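Local coordinates for methionine-R-sulfoxide reductase (Neisseria meningitidis, PDB 3MMH), which catalyses the reduction of free methionine-R-sulfoxide, a reaction it carries out on a GAF-domain scaffold, at residues S9-A12 / A13-E17; R16-L19 / P20-E23; L36-T39 / A40-L43; D142-D145 / A146-G150; E157-F160 / E161-R164. All blocks are in the same frame, centred on the assembly; numbering follows the deposited sequence. Where two conformers were deposited one is given.

All five contacts are local, each a short run of successive i to i+4 contacts along one helix, closing no long loop; none encloses or crosses another. From the N terminus, contact 1 starts helix 11-27 and contact 2 continues it, sharing Arg16 and Glu17. Contact 3 follows in the middle of helix 32-47, where Val42 packs on Val18 and Ile22 of contact 2. After the strands, contact 4 opens helix 143-165 and returns to the start of the chain: Asp145 receives Lys11 and Tyr15 of contact 1, while Tyr148 reaches Arg16 and Leu19. Contact 5 closes this helix about 22 Å on, centre to centre. Together they mark the three-helix layer beside the sheet.

Contact 1: S9-A12 / A13-E17; sequences SDKA and ALYRE
Asp10 meets Ala13 as the N-cap of helix 11-27. Ala13 N donates to Asp10 OD2 at 3.1 Å with an N-H...O angle of 163°, reaching the carboxylate on the anti side and 27° out of its plane. The regular helical bonds begin here, with Leu14 N to Asp10 O at 2.8 Å, then Tyr15 N to Lys11 O and Arg16 N to Ala12 O. Arg16 curls back over the turn it has just completed. Its CB and CG rise beside the Ala12 carbonyl, CG lying 3.5 Å from Ala12 O. A bend at chi3 (-68°) reverses the chain toward the helix start, and NE and CZ pass the same oxygen while the guanidinium lays one face over Ala12 O and Ala13 CA. NH1 packs 3.6 Å from Ala12 CB and makes a weak hydrogen bond to Tyr148 OH. On another flank Lys11 and Tyr15 run side by side in the same direction, Lys11 CG lying 3.9 Å from Tyr15 CE2, and both end on the Asp145 carboxylate of helix 143-165, Lys11 NZ in a salt bridge and Tyr15 OH in a hydrogen bond. Arg16 NH2 and Asp10 OD2 stay 4.8 Å apart, their opposite charges joined through a water. That water takes a hydrogen bond from Arg16 NH2 at 3.2 Å and gives one to Asp10 OD2 at 2.5 Å, the oxygen that also accepts Ala13 N.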
loop_
_atom_site.group_PDB
_atom_site.type_symbol
_atom_site.label_atom_id
_atom_site.label_comp_id
_atom_site.label_asym_id
_atom_site.label_seq_id
_atom_site.Cartn_x
_atom_site.Cartn_y
_atom_site.Cartn_z
ATOM N N SER A 9 -6.623 -24.226 -4.834
ATOM C CA SER A 9 -7.862 -23.972 -4.130
ATOM C C SER A 9 -7.834 -24.277 -2.650
ATOM O O SER A 9 -8.797 -24.024 -1.955
ATOM C CB SER A 9 -8.977 -24.805 -4.794
ATOM O OG SER A 9 -8.641 -26.213 -4.735
ATOM N N ASP A 10 -6.711 -24.801 -2.160
ATOM C CA ASP A 10 -6.467 -25.078 -0.759
ATOM C C ASP A 10 -5.428 -24.113 -0.256
ATOM O O ASP A 10 -4.428 -23.821 -0.920
ATOM C CB ASP A 10 -5.891 -26.518 -0.653
ATOM C CG ASP A 10 -5.356 -26.860 0.690
ATOM O OD1 ASP A 10 -6.212 -26.981 1.609
ATOM O OD2 ASP A 10 -4.117 -26.848 0.859
ATOM N N LYS A 11 -5.641 -23.630 0.984
ATOM C CA LYS A 11 -4.778 -22.635 1.574
ATOM C C LYS A 11 -3.314 -22.987 1.523
ATOM O O LYS A 11 -2.454 -22.216 1.098
ATOM C CB LYS A 11 -5.260 -22.337 3.015
ATOM C CG LYS A 11 -4.455 -21.242 3.718
ATOM C CD LYS A 11 -4.546 -21.333 5.272
ATOM C CE LYS A 11 -5.915 -21.185 5.831
ATOM N NZ LYS A 11 -5.826 -21.179 7.295
ATOM N N ALA A 12 -2.947 -24.164 2.071
ATOM C CA ALA A 12 -1.543 -24.579 2.132
ATOM C C ALA A 12 -0.957 -24.682 0.714
ATOM O O ALA A 12 0.171 -24.202 0.478
ATOM C CB ALA A 12 -1.406 -25.884 2.919
ATOM N N ALA A 13 -1.686 -25.284 -0.210
ATOM C CA ALA A 13 -1.203 -25.404 -1.561
ATOM C C ALA A 13 -0.980 -24.018 -2.164
ATOM O O ALA A 13 -0.057 -23.819 -2.947
ATOM C CB ALA A 13 -2.175 -26.255 -2.405
ATOM N N LEU A 14 -1.872 -23.051 -1.860
ATOM C CA LEU A 14 -1.720 -21.720 -2.420
ATOM C C LEU A 14 -0.471 -21.029 -1.884
ATOM O O LEU A 14 0.250 -20.385 -2.628
ATOM C CB LEU A 14 -2.995 -20.891 -2.203
ATOM C CG LEU A 14 -3.003 -19.517 -2.894
ATOM C CD1 LEU A 14 -2.877 -19.604 -4.364
ATOM C CD2 LEU A 14 -4.274 -18.755 -2.495
ATOM N N TYR A 15 -0.181 -21.167 -0.593
ATOM C CA TYR A 15 1.082 -20.632 -0.089
ATOM C C TYR A 15 2.230 -21.227 -0.836
ATOM O O TYR A 15 3.200 -20.545 -1.164
ATOM C CB TYR A 15 1.240 -20.913 1.413
ATOM C CG TYR A 15 0.536 -19.939 2.333
ATOM C CD1 TYR A 15 1.026 -18.639 2.432
ATOM C CD2 TYR A 15 -0.505 -20.305 3.139
ATOM C CE1 TYR A 15 0.469 -17.752 3.336
ATOM C CE2 TYR A 15 -1.074 -19.420 4.053
ATOM C CZ TYR A 15 -0.581 -18.134 4.135
ATOM O OH TYR A 15 -1.074 -17.240 5.049
ATOM N N ARG A 16 2.270 -22.548 -1.049
ATOM C CA ARG A 16 3.384 -23.158 -1.747
ATOM C C ARG A 16 3.542 -22.630 -3.165
ATOM O O ARG A 16 4.645 -22.538 -3.685
ATOM C CB ARG A 16 3.228 -24.687 -1.752
ATOM C CG ARG A 16 3.348 -25.295 -0.385
ATOM C CD ARG A 16 3.446 -26.793 -0.332
ATOM N NE ARG A 16 2.232 -27.458 -0.734
ATOM C CZ ARG A 16 1.277 -27.909 0.082
ATOM N NH1 ARG A 16 1.356 -27.675 1.377
ATOM N NH2 ARG A 16 0.205 -28.556 -0.422
ATOM N N GLU A 17 2.421 -22.311 -3.798
ATOM C CA GLU A 17 2.400 -21.698 -5.115
ATOM C C GLU A 17 2.858 -20.279 -5.155
ATOM O O GLU A 17 3.602 -19.881 -6.042
ATOM C CB GLU A 17 1.004 -21.848 -5.747
ATOM C CG GLU A 17 0.820 -21.404 -7.125
ATOM C CD GLU A 17 -0.552 -21.632 -7.696
ATOM O OE1 GLU A 17 -1.470 -21.931 -6.973
ATOM O OE2 GLU A 17 -0.740 -21.476 -8.924
HETATM O O HOH W 1 -2.742 -28.934 0.725
#

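Contact 2: R16-L19 / P20-E23; sequences REVL and PQIE
A proline kink within helix 11-27 brings Pro20 against Arg16 and Leu19. Pro20 has no N-H to offer to the preceding turn, and its ring carbon CD instead sits 3.1 Å from Arg16 O. Leu19 CB and Pro20 CD lie 3.4 Å apart, a closeness set by the peptide bond that joins them. The next carbonyl, Glu17 O, is served by a side chain: Gln21 NE2 donates to it at 3.0 Å and nearly straight, with an N-H...O angle of 174°. Gln21 CG lies beside its own backbone N (chi1 -65°) and the chain beyond is extended, which carries the amide back alongside Glu17. The donor stands above the carbonyl plane of Glu17, 56° out of it, while the acceptor lies in the plane of the Gln21 amide. Regular bonding resumes with Ile22 N to Val18 O and Glu23 N to Leu19 O, both 2.9 Å. On the buried side Val18 CG1, in one of two conformers, touches Ile22 CD1 at 3.8 Å. Gln21 NE2 also reaches His5 O, and the Glu17 carboxylate is hydrogen-bonded to His5 ND1 and to the backbone N of Ser7 and Ala8, so the N-terminal loop is fastened along this flank. Val18 and Ile22 face Val42 of helix 32-47, while Leu19 packs on Tyr148 and Glu151 of helix 143-165.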
loop_
_atom_site.group_PDB
_atom_site.type_symbol
_atom_site.label_atom_id
_atom_site.label_comp_id
_atom_site.label_asym_id
_atom_site.label_seq_id
_atom_site.Cartn_x
_atom_site.Cartn_y
_atom_site.Cartn_z
ATOM N N ARG A 16 2.270 -22.548 -1.049
ATOM C CA ARG A 16 3.384 -23.158 -1.747
ATOM C C ARG A 16 3.542 -22.630 -3.165
ATOM O O ARG A 16 4.645 -22.538 -3.685
ATOM C CB ARG A 16 3.228 -24.687 -1.752
ATOM C CG ARG A 16 3.348 -25.295 -0.385
ATOM C CD ARG A 16 3.446 -26.793 -0.332
ATOM N NE ARG A 16 2.232 -27.458 -0.734
ATOM C CZ ARG A 16 1.277 -27.909 0.082
ATOM N NH1 ARG A 16 1.356 -27.675 1.377
ATOM N NH2 ARG A 16 0.205 -28.556 -0.422
ATOM N N GLU A 17 2.421 -22.311 -3.798
ATOM C CA GLU A 17 2.400 -21.698 -5.115
ATOM C C GLU A 17 2.858 -20.279 -5.155
ATOM O O GLU A 17 3.602 -19.881 -6.042
ATOM C CB GLU A 17 1.004 -21.848 -5.747
ATOM C CG GLU A 17 0.820 -21.404 -7.125
ATOM C CD GLU A 17 -0.552 -21.632 -7.696
ATOM O OE1 GLU A 17 -1.470 -21.931 -6.973
ATOM O OE2 GLU A 17 -0.740 -21.476 -8.924
ATOM N N VAL A 18 2.457 -19.491 -4.155
ATOM C CA VAL A 18 2.605 -18.077 -4.171
ATOM C C VAL A 18 3.924 -17.599 -3.538
ATOM O O VAL A 18 4.504 -16.621 -4.012
ATOM C CB VAL A 18 1.420 -17.465 -3.516
ATOM C CG1 VAL A 18 1.631 -15.933 -3.157
ATOM C CG2 VAL A 18 0.242 -17.603 -4.470
ATOM N N LEU A 19 4.405 -18.240 -2.468
ATOM C CA LEU A 19 5.655 -17.739 -1.843
ATOM C C LEU A 19 6.797 -17.668 -2.841
ATOM O O LEU A 19 7.523 -16.676 -2.818
ATOM C CB LEU A 19 6.081 -18.573 -0.643
ATOM C CG LEU A 19 5.677 -18.073 0.710
ATOM C CD1 LEU A 19 4.342 -17.657 0.895
ATOM C CD2 LEU A 19 6.152 -19.033 1.762
ATOM N N PRO A 20 7.038 -18.640 -3.746
ATOM C CA PRO A 20 8.162 -18.526 -4.653
ATOM C C PRO A 20 7.935 -17.394 -5.615
ATOM O O PRO A 20 8.915 -16.767 -6.069
ATOM C CB PRO A 20 8.184 -19.889 -5.368
ATOM C CG PRO A 20 7.452 -20.798 -4.408
ATOM C CD PRO A 20 6.455 -19.984 -3.747
ATOM N N GLN A 21 6.713 -17.061 -5.990
ATOM C CA GLN A 21 6.433 -15.955 -6.835
ATOM C C GLN A 21 6.722 -14.625 -6.156
ATOM O O GLN A 21 7.327 -13.747 -6.755
ATOM C CB GLN A 21 5.012 -15.995 -7.330
ATOM C CG GLN A 21 4.742 -17.198 -8.248
ATOM C CD GLN A 21 3.342 -17.272 -8.766
ATOM O OE1 GLN A 21 2.972 -16.445 -9.631
ATOM N NE2 GLN A 21 2.550 -18.130 -8.242
ATOM N N ILE A 22 6.337 -14.497 -4.902
ATOM C CA ILE A 22 6.704 -13.313 -4.123
ATOM C C ILE A 22 8.237 -13.184 -4.054
ATOM O O ILE A 22 8.769 -12.108 -4.247
ATOM C CB ILE A 22 6.108 -13.265 -2.705
ATOM C CG1 ILE A 22 4.574 -13.231 -2.761
ATOM C CG2 ILE A 22 6.677 -12.042 -1.927
ATOM C CD1 ILE A 22 3.875 -13.314 -1.471
ATOM N N GLU A 23 8.913 -14.302 -3.751
ATOM C CA GLU A 23 10.364 -14.233 -3.655
ATOM C C GLU A 23 10.942 -13.688 -4.967
ATOM O O GLU A 23 11.911 -12.891 -4.903
ATOM C CB GLU A 23 10.943 -15.632 -3.333
ATOM C CG GLU A 23 12.404 -15.585 -2.936
ATOM C CD GLU A 23 13.014 -16.916 -2.674
ATOM O OE1 GLU A 23 12.564 -17.937 -3.300
ATOM O OE2 GLU A 23 14.051 -16.995 -2.013
#

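Contact 3: L36-T39 / A40-L43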
loop_
_atom_site.group_PDB
_atom_site.type_symbol
_atom_site.label_atom_id
_atom_site.label_comp_id
_atom_site.label_asym_id
_atom_site.label_seq_id
_atom_site.Cartn_x
_atom_site.Cartn_y
_atom_site.Cartn_z
ATOM N N LEU A 36 7.493 -4.119 0.002
ATOM C CA LEU A 36 6.376 -4.333 0.925
ATOM C C LEU A 36 5.062 -4.132 0.222
ATOM O O LEU A 36 4.082 -4.867 0.421
ATOM C CB LEU A 36 6.485 -3.407 2.153
ATOM C CG LEU A 36 7.706 -3.713 3.062
ATOM C CD1 LEU A 36 7.740 -2.651 4.180
ATOM C CD2 LEU A 36 7.766 -5.138 3.567
ATOM N N ALA A 37 4.974 -3.083 -0.597
ATOM C CA ALA A 37 3.750 -2.758 -1.324
ATOM C C ALA A 37 3.370 -3.867 -2.264
ATOM O O ALA A 37 2.198 -4.326 -2.329
ATOM C CB ALA A 37 3.885 -1.411 -2.022
ATOM N N ASN A 38 4.320 -4.395 -3.040
ATOM C CA ASN A 38 3.986 -5.488 -3.957
ATOM C C ASN A 38 3.689 -6.796 -3.160
ATOM O O ASN A 38 2.839 -7.575 -3.603
ATOM C CB ASN A 38 5.084 -5.751 -5.009
ATOM C CG ASN A 38 4.864 -4.948 -6.273
ATOM O OD1 ASN A 38 3.646 -4.524 -6.464
ATOM N ND2 ASN A 38 5.855 -4.647 -7.008
ATOM N N THR A 39 4.343 -7.027 -2.039
ATOM C CA THR A 39 4.023 -8.213 -1.252
ATOM C C THR A 39 2.586 -8.176 -0.728
ATOM O O THR A 39 1.851 -9.141 -0.819
ATOM C CB THR A 39 5.018 -8.369 -0.059
ATOM O OG1 THR A 39 6.350 -8.555 -0.618
ATOM C CG2 THR A 39 4.718 -9.568 0.781
ATOM N N ALA A 40 2.160 -6.998 -0.210
ATOM C CA ALA A 40 0.795 -6.843 0.210
ATOM C C ALA A 40 -0.136 -7.104 -0.917
ATOM O O ALA A 40 -1.217 -7.721 -0.789
ATOM C CB ALA A 40 0.543 -5.486 0.861
ATOM N N ALA A 41 0.175 -6.581 -2.117
ATOM C CA ALA A 41 -0.670 -6.805 -3.266
ATOM C C ALA A 41 -0.826 -8.236 -3.644
ATOM O O ALA A 41 -1.927 -8.692 -4.040
ATOM C CB ALA A 41 -0.103 -6.017 -4.487
ATOM N N VAL A 42 0.271 -8.998 -3.626
ATOM C CA VAL A 42 0.207 -10.429 -3.968
ATOM C C VAL A 42 -0.653 -11.198 -2.947
ATOM O O VAL A 42 -1.525 -11.993 -3.324
ATOM C CB VAL A 42 1.560 -11.059 -4.140
ATOM C CG1 VAL A 42 1.415 -12.550 -4.424
ATOM C CG2 VAL A 42 2.319 -10.438 -5.272
ATOM N N LEU A 43 -0.411 -10.905 -1.664
ATOM C CA LEU A 43 -1.203 -11.591 -0.644
ATOM C C LEU A 43 -2.687 -11.254 -0.729
ATOM O O LEU A 43 -3.550 -12.120 -0.603
ATOM C CB LEU A 43 -0.653 -11.289 0.728
ATOM C CG LEU A 43 0.730 -11.850 1.059
ATOM C CD1 LEU A 43 1.218 -11.250 2.385
ATOM C CD2 LEU A 43 0.728 -13.375 1.100
#
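Thr39 CG2 lies beside Leu43 CD1 at 4.2 Å, a loose touch one turn apart on the buried middle of helix 32-47. The two residues are joined more firmly through the backbone, Leu43 N donating to Thr39 O at 3.0 Å with an N-H...O angle of 171°. Leu43 then leans its side chain over the same acceptor, CG coming to 3.5 Å from Thr39 O. Val42 does likewise one residue earlier: CG2, placed anti to the carbonyl carbon by chi1 of 177°, comes to 3.4 Å from Asn38 O, which accepts Val42 N at 2.9 Å. Ala40 N to Leu36 O and Ala41 N to Ala37 O complete an unbroken alpha-helical ladder. Thr39 OG1 turns beside its own backbone N and bonds Asn35 O on the preceding turn, so its hydroxyl is spent inside the helix while the methyl remains for packing. Ile22 and Val26 of helix 11-27, Leu152 and Leu156 of helix 143-165 and Phe54 of strand 51-58 surround Thr39. On another flank Asn38 ND2 donates to Ala74 O of the second subunit, whose Phe69, Gly71 and Leu73 also pack on this helix. Two magnesium sites lie along it, one including Ala37 and Gln70, the other Ala41 and Glu45. The face carrying Leu36, Thr39 and Leu43, its threonine hydroxyl satisfied internally, is thus largely apolar and packs on the sheet and helix 143-165, whereas the Asn38 side is polar and is answered by Ala74 O of the second subunit.

Contact 4: D142-D145 / A146-G150; sequences DETD and ALYLG
Asp142 and Ala146 close the first turn of helix 143-165, Ala146 N donating to Asp142 O at 3.0 Å. Around this bond Asp142 and Asp145 form a capping box. The side chain of Asp142, the N-cap, takes Thr144 N on OD1 at 2.9 Å in a bent bond (N-H...O angle 136°), the donor coming from above the carboxylate, 46° out of its plane. In return Asp142 N donates to Asp145 OD2, also at 2.9 Å but straighter, meeting that oxygen on the anti side. Asp145 CG lies beside its own backbone N (chi1 -57°), which turns the carboxylate back toward the helix start. Both of its oxygens are engaged further: OD1 is bonded to Tyr15 OH, and OD2 forms a salt bridge with Lys11 NZ, which also pairs with Asp142 OD1. Asp145 and Gln140 belong to a magnesium site as well. The positive lysine, the metal and the helix N terminus would all be expected to stabilise negative charge here. Backbone carbonyls farther along are taken in turn, Glu143 O by Leu147 N, Thr144 O by Tyr148 N at 3.0 Å and Asp145 O by Leu149 N at 2.8 Å. Thr144 CG2 meets the Tyr148 ring at its edge, in plane, 3.9 Å from CD2. Leu149 CB presses to 3.2 Å from Asp145 O. Thr144 and Leu149 lean on Tyr15 of helix 11-27, whose ring also meets that of Tyr148, while Asp145 and Leu149 rest on Ile117 of strand 115-123.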
loop_
_atom_site.group_PDB
_atom_site.type_symbol
_atom_site.label_atom_id
_atom_site.label_comp_id
_atom_site.label_asym_id
_atom_site.label_seq_id
_atom_site.Cartn_x
_atom_site.Cartn_y
_atom_site.Cartn_z
ATOM N N ASP A 142 -4.450 -19.887 10.915
ATOM C CA ASP A 142 -4.094 -21.019 11.704
ATOM C C ASP A 142 -2.604 -21.357 11.522
ATOM O O ASP A 142 -1.805 -20.512 11.101
ATOM C CB ASP A 142 -5.040 -22.192 11.372
ATOM C CG ASP A 142 -4.860 -22.744 10.007
ATOM O OD1 ASP A 142 -3.894 -22.405 9.319
ATOM O OD2 ASP A 142 -5.699 -23.557 9.570
ATOM N N GLU A 143 -2.231 -22.589 11.893
ATOM C CA GLU A 143 -0.839 -22.969 11.854
ATOM C C GLU A 143 -0.225 -22.915 10.436
ATOM O O GLU A 143 0.969 -22.706 10.285
ATOM C CB GLU A 143 -0.597 -24.345 12.520
ATOM C CG GLU A 143 -1.056 -25.532 11.747
ATOM C CD GLU A 143 -2.526 -25.855 11.914
ATOM O OE1 GLU A 143 -3.255 -25.074 12.557
ATOM O OE2 GLU A 143 -2.942 -26.926 11.314
ATOM N N THR A 144 -1.045 -23.130 9.434
ATOM C CA THR A 144 -0.560 -23.028 8.050
ATOM C C THR A 144 -0.120 -21.603 7.763
ATOM O O THR A 144 0.940 -21.351 7.201
ATOM C CB THR A 144 -1.637 -23.486 7.058
ATOM O OG1 THR A 144 -1.929 -24.873 7.312
ATOM C CG2 THR A 144 -1.261 -23.337 5.640
ATOM N N ASP A 145 -0.966 -20.642 8.161
ATOM C CA ASP A 145 -0.586 -19.231 7.961
ATOM C C ASP A 145 0.674 -18.867 8.776
ATOM O O ASP A 145 1.548 -18.200 8.328
ATOM C CB ASP A 145 -1.751 -18.303 8.374
ATOM C CG ASP A 145 -2.964 -18.654 7.601
ATOM O OD1 ASP A 145 -3.125 -18.228 6.408
ATOM O OD2 ASP A 145 -3.853 -19.367 8.161
ATOM N N ALA A 146 0.731 -19.355 10.034
ATOM C CA ALA A 146 1.901 -19.039 10.851
ATOM C C ALA A 146 3.140 -19.573 10.171
ATOM O O ALA A 146 4.177 -18.909 10.116
ATOM C CB ALA A 146 1.710 -19.599 12.261
ATOM N N LEU A 147 3.133 -20.813 9.693
ATOM C CA LEU A 147 4.303 -21.406 9.065
ATOM C C LEU A 147 4.733 -20.603 7.822
ATOM O O LEU A 147 5.883 -20.189 7.693
ATOM C CB LEU A 147 4.044 -22.867 8.695
ATOM C CG LEU A 147 5.254 -23.600 8.091
ATOM C CD1 LEU A 147 6.185 -24.012 9.249
ATOM C CD2 LEU A 147 4.797 -24.858 7.310
ATOM N N TYR A 148 3.820 -20.424 6.896
ATOM C CA TYR A 148 4.165 -19.819 5.625
ATOM C C TYR A 148 4.355 -18.338 5.662
ATOM O O TYR A 148 5.289 -17.829 5.028
ATOM C CB TYR A 148 3.152 -20.244 4.550
ATOM C CG TYR A 148 3.330 -21.685 4.155
ATOM C CD1 TYR A 148 4.514 -22.167 3.591
ATOM C CD2 TYR A 148 2.264 -22.585 4.218
ATOM C CE1 TYR A 148 4.627 -23.510 3.234
ATOM C CE2 TYR A 148 2.408 -23.905 3.810
ATOM C CZ TYR A 148 3.604 -24.366 3.361
ATOM O OH TYR A 148 3.725 -25.706 2.974
ATOM N N LEU A 149 3.608 -17.606 6.483
ATOM C CA LEU A 149 3.929 -16.175 6.645
ATOM C C LEU A 149 5.203 -16.015 7.421
ATOM O O LEU A 149 5.932 -15.033 7.201
ATOM C CB LEU A 149 2.774 -15.400 7.281
ATOM C CG LEU A 149 1.491 -15.335 6.423
ATOM C CD1 LEU A 149 0.354 -14.764 7.229
ATOM C CD2 LEU A 149 1.742 -14.529 5.136
ATOM N N GLY A 150 5.576 -16.960 8.295
ATOM C CA GLY A 150 6.906 -16.918 8.884
ATOM C C GLY A 150 8.004 -17.106 7.880
ATOM O O GLY A 150 9.034 -16.405 7.958
#

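Contact 5: E157-F160 / E161-R164; sequences EKRF and EASR
Ser163 and Phe160 meet in the last turns of helix 143-165, where Ser163 OG donates to Phe160 O at 2.7 Å, in the carbonyl plane and on a lone pair. With chi1 of 78° the hydroxyl sits between its backbone N and carbonyl carbon, bent back toward the preceding turn. Ser163 N bonds mainly to Arg159 O at 2.9 Å and only weakly to Phe160 O, which Arg164 N also approaches in a weak bond at 3.4 Å, so the serine hydroxyl supplies the firmer grip where the helical ladder slackens before the helix ends. Earlier rungs are regular: Glu161 N to Glu157 O and Ala162 N to Lys158 O. The closest side-chain packing lies on the flank of Arg159. Its chain, bent at chi2 and chi3, folds the guanidinium so that one face covers Ala162 CB, with NH1 3.3 Å away. Arg159 NH2 is held by Glu29 O, and the residue belongs to a magnesium site with Thr30 and Asn35. The Phe160 ring also meets Trp32 of helix 32-47 edge-to-face. Toward solvent the fit is looser. Exposed Lys158 turns back to Lys154 O, and Arg164, modelled in two conformers, touches Phe160 CE2 through CD at 3.7 Å, its guanidinium inclined 52° to the ring. In this conformer Arg164 NH1 forms a long salt bridge with Glu161 OE1, 3.6 Å, besides one with Asp124. The other oxygen, Glu161 OE2, bonds Ser123 OG and lies in plane at the Phe160 ring edge, 3.9 Å from CD2.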
loop_
_atom_site.group_PDB
_atom_site.type_symbol
_atom_site.label_atom_id
_atom_site.label_comp_id
_atom_site.label_asym_id
_atom_site.label_seq_id
_atom_site.Cartn_x
_atom_site.Cartn_y
_atom_site.Cartn_z
ATOM N N GLU A 157 13.023 -10.186 5.229
ATOM C CA GLU A 157 14.173 -9.763 5.972
ATOM C C GLU A 157 15.403 -9.640 5.087
ATOM O O GLU A 157 16.236 -8.720 5.214
ATOM C CB GLU A 157 14.441 -10.694 7.177
ATOM C CG GLU A 157 13.428 -10.577 8.285
ATOM C CD GLU A 157 13.453 -11.748 9.272
ATOM O OE1 GLU A 157 14.163 -12.759 9.043
ATOM O OE2 GLU A 157 12.723 -11.628 10.248
ATOM N N LYS A 158 15.596 -10.623 4.216
ATOM C CA LYS A 158 16.741 -10.589 3.288
ATOM C C LYS A 158 16.657 -9.395 2.357
ATOM O O LYS A 158 17.674 -8.801 2.012
ATOM C CB LYS A 158 16.920 -11.895 2.524
ATOM C CG LYS A 158 17.232 -13.044 3.557
ATOM C CD LYS A 158 17.298 -14.375 2.912
ATOM C CE LYS A 158 17.532 -15.423 3.991
ATOM N NZ LYS A 158 16.256 -15.527 4.811
ATOM N N ARG A 159 15.456 -9.039 1.922
ATOM C CA ARG A 159 15.295 -7.829 1.090
ATOM C C ARG A 159 15.547 -6.560 1.860
ATOM O O ARG A 159 16.056 -5.585 1.290
ATOM C CB ARG A 159 13.909 -7.780 0.401
ATOM C CG ARG A 159 13.639 -8.988 -0.483
ATOM C CD ARG A 159 14.759 -9.389 -1.391
ATOM N NE ARG A 159 15.161 -8.321 -2.310
ATOM C CZ ARG A 159 16.366 -8.196 -2.797
ATOM N NH1 ARG A 159 17.352 -8.981 -2.379
ATOM N NH2 ARG A 159 16.591 -7.192 -3.675
ATOM N N PHE A 160 15.221 -6.525 3.149
ATOM C CA PHE A 160 15.521 -5.354 3.991
ATOM C C PHE A 160 17.020 -5.156 4.018
ATOM O O PHE A 160 17.576 -4.077 3.832
ATOM C CB PHE A 160 14.928 -5.474 5.386
ATOM C CG PHE A 160 15.302 -4.345 6.265
ATOM C CD1 PHE A 160 14.724 -3.116 6.139
ATOM C CD2 PHE A 160 16.316 -4.499 7.186
ATOM C CE1 PHE A 160 15.114 -2.080 6.924
ATOM C CE2 PHE A 160 16.702 -3.392 8.033
ATOM C CZ PHE A 160 16.053 -2.220 7.859
ATOM N N GLU A 161 17.764 -6.224 4.312
ATOM C CA GLU A 161 19.196 -6.107 4.307
ATOM C C GLU A 161 19.763 -5.697 2.940
ATOM O O GLU A 161 20.680 -4.886 2.846
ATOM C CB GLU A 161 19.784 -7.421 4.777
ATOM C CG GLU A 161 19.455 -7.888 6.197
ATOM C CD GLU A 161 19.791 -6.852 7.229
ATOM O OE1 GLU A 161 20.641 -5.927 6.987
ATOM O OE2 GLU A 161 19.179 -6.979 8.286
ATOM N N ALA A 162 19.198 -6.220 1.872
ATOM C CA ALA A 162 19.652 -5.828 0.516
ATOM C C ALA A 162 19.380 -4.390 0.250
ATOM O O ALA A 162 20.202 -3.711 -0.352
ATOM C CB ALA A 162 18.952 -6.678 -0.559
ATOM N N SER A 163 18.318 -3.808 0.858
ATOM C CA SER A 163 17.970 -2.398 0.648
ATOM C C SER A 163 19.086 -1.534 1.249
ATOM O O SER A 163 19.350 -0.451 0.727
ATOM C CB SER A 163 16.610 -2.050 1.250
ATOM O OG SER A 163 16.637 -1.868 2.659
ATOM N N ARG A 164 19.723 -1.981 2.291
ATOM C CA ARG A 164 20.782 -1.228 2.962
ATOM C C ARG A 164 22.072 -1.266 2.237
ATOM O O ARG A 164 22.917 -0.358 2.365
ATOM C CB ARG A 164 20.965 -1.703 4.388
ATOM C CG ARG A 164 19.706 -1.670 5.217
ATOM C CD ARG A 164 19.953 -2.306 6.564
ATOM N NE ARG A 164 20.892 -1.602 7.423
ATOM C CZ ARG A 164 21.160 -2.003 8.662
ATOM N NH1 ARG A 164 20.630 -3.117 9.163
ATOM N NH2 ARG A 164 22.010 -1.306 9.392
#